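Local coordinates for protein invasin (Yersinia enterocolitica, PDB 1P9H) that binds collagen as a trimeric outer-membrane adhesin and promotes attachment to and invasion of host cells, this chain being its head with the start of the stalk, at residues L184-K189 with V196-K201. Residues are numbered along the deposited sequence; the frame is centred on the assembly and turned at random.
Sequences LAAGTK and VAQLKK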
loop_
_atom_site.group_PDB
_atom_site.type_symbol
_atom_site.label_atom_id
_atom_site.label_comp_id
_atom_site.label_asym_id
_atom_site.label_seq_id
_atom_site.Cartn_x
_atom_site.Cartn_y
_atom_site.Cartn_z
ATOM N N LEU A 184 10.324 -16.071 16.086
ATOM C CA LEU A 184 10.857 -15.039 16.965
ATOM C C LEU A 184 12.181 -15.487 17.571
ATOM O O LEU A 184 12.246 -16.526 18.231
ATOM C CB LEU A 184 9.864 -14.760 18.097
ATOM C CG LEU A 184 10.325 -13.798 19.196
ATOM C CD1 LEU A 184 10.408 -12.382 18.642
ATOM C CD2 LEU A 184 9.351 -13.851 20.367
ATOM N N ALA A 185 13.234 -14.711 17.334
ATOM C CA ALA A 185 14.547 -15.013 17.894
ATOM C C ALA A 185 14.524 -14.539 19.344
ATOM O O ALA A 185 13.870 -13.546 19.667
ATOM C CB ALA A 185 15.636 -14.284 17.114
ATOM N N ALA A 186 15.242 -15.244 20.215
ATOM C CA ALA A 186 15.279 -14.889 21.629
ATOM C C ALA A 186 15.673 -13.436 21.861
ATOM O O ALA A 186 16.584 -12.912 21.215
ATOM C CB ALA A 186 16.241 -15.815 22.372
ATOM N N GLY A 187 14.976 -12.787 22.789
ATOM C CA GLY A 187 15.274 -11.401 23.096
ATOM C C GLY A 187 16.542 -11.270 23.921
ATOM O O GLY A 187 16.919 -12.194 24.645
ATOM N N THR A 188 17.202 -10.123 23.805
ATOM C CA THR A 188 18.432 -9.868 24.546
ATOM C C THR A 188 18.300 -8.626 25.423
ATOM O O THR A 188 18.659 -8.651 26.601
ATOM C CB THR A 188 19.637 -9.715 23.588
ATOM O OG1 THR A 188 19.309 -8.804 22.532
ATOM C CG2 THR A 188 20.003 -11.063 22.985
ATOM N N LYS A 189 17.783 -7.541 24.852
ATOM C CA LYS A 189 17.594 -6.310 25.611
ATOM C C LYS A 189 16.331 -6.431 26.461
ATOM O O LYS A 189 15.457 -7.249 26.171
ATOM C CB LYS A 189 17.478 -5.107 24.672
ATOM C CG LYS A 189 18.749 -4.800 23.901
ATOM C CD LYS A 189 18.617 -3.501 23.122
ATOM C CE LYS A 189 19.883 -3.196 22.333
ATOM N NZ LYS A 189 19.760 -1.928 21.558
ATOM N N VAL A 196 9.451 -19.081 23.512
ATOM C CA VAL A 196 9.252 -20.254 24.356
ATOM C C VAL A 196 10.546 -20.890 24.864
ATOM O O VAL A 196 10.671 -21.176 26.058
ATOM C CB VAL A 196 8.404 -21.317 23.618
ATOM C CG1 VAL A 196 8.356 -22.612 24.423
ATOM C CG2 VAL A 196 6.987 -20.785 23.406
ATOM N N ALA A 197 11.502 -21.106 23.967
ATOM C CA ALA A 197 12.779 -21.713 24.342
ATOM C C ALA A 197 13.463 -20.907 25.440
ATOM O O ALA A 197 14.055 -21.464 26.368
ATOM C CB ALA A 197 13.689 -21.801 23.124
ATOM N N GLN A 198 13.377 -19.589 25.315
ATOM C CA GLN A 198 13.976 -18.665 26.268
ATOM C C GLN A 198 13.292 -18.761 27.630
ATOM O O GLN A 198 13.953 -18.752 28.671
ATOM C CB GLN A 198 13.871 -17.251 25.697
ATOM C CG GLN A 198 14.382 -16.137 26.573
ATOM C CD GLN A 198 14.570 -14.862 25.779
ATOM O OE1 GLN A 198 13.796 -14.570 24.863
ATOM N NE2 GLN A 198 15.593 -14.093 26.124
ATOM N N LEU A 199 11.967 -18.855 27.618
ATOM C CA LEU A 199 11.199 -18.969 28.851
ATOM C C LEU A 199 11.629 -20.229 29.595
ATOM O O LEU A 199 11.937 -20.186 30.785
ATOM C CB LEU A 199 9.703 -19.047 28.534
ATOM C CG LEU A 199 8.751 -19.343 29.697
ATOM C CD1 LEU A 199 8.840 -18.244 30.743
ATOM C CD2 LEU A 199 7.330 -19.458 29.168
ATOM N N LYS A 200 11.656 -21.348 28.878
ATOM C CA LYS A 200 12.045 -22.625 29.463
ATOM C C LYS A 200 13.470 -22.592 30.011
ATOM O O LYS A 200 13.720 -23.015 31.141
ATOM C CB LYS A 200 11.920 -23.739 28.421
ATOM C CG LYS A 200 10.495 -23.971 27.941
ATOM C CD LYS A 200 10.431 -25.074 26.899
ATOM C CE LYS A 200 8.996 -25.354 26.483
ATOM N NZ LYS A 200 8.913 -26.452 25.480
ATOM N N LYS A 201 14.398 -22.087 29.205
ATOM C CA LYS A 201 15.798 -22.004 29.604
ATOM C C LYS A 201 15.975 -21.225 30.904
ATOM O O LYS A 201 16.552 -21.734 31.866
ATOM C CB LYS A 201 16.617 -21.360 28.492
#
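Gln-198 reaches from the first turn of helix 196-204 to Gly-187 and grips both backbone polar groups of that one residue with its carboxamide. Gly-187 N donates to OE1 of Gln-198 at 3.0 Å, and NE2 of Gln-198 returns a bond of 2.7 Å to Gly-187 O. Both bonds are moderately bent, and the glycine carbonyl oxygen sits 17° out of the amide plane. The side chain spans the gap because it is extended: CG stands anti to the backbone N (chi1 177°) and the chain runs on straight to the amide. Ala-186 lays its CB against the same end group, 3.7 Å from OE1 of Gln-198, and also touches Asn-195, whose OD1 takes the backbone N-H of Gln-198. The contact lies at the neck of the adhesin, where the left-handed parallel beta-roll of the head gives way to the predicted coiled-coil stalk; Leu-199 of a neighbouring subunit packs on Gln-198, and Gln-180 of that subunit bonds to Ala-186 O. Having a donor and an acceptor side by side, the carboxamide satisfies both groups of the buried glycine at once, and the paired bonds oppose rotation of the amide, tying this loop to the stalk helix without any charge.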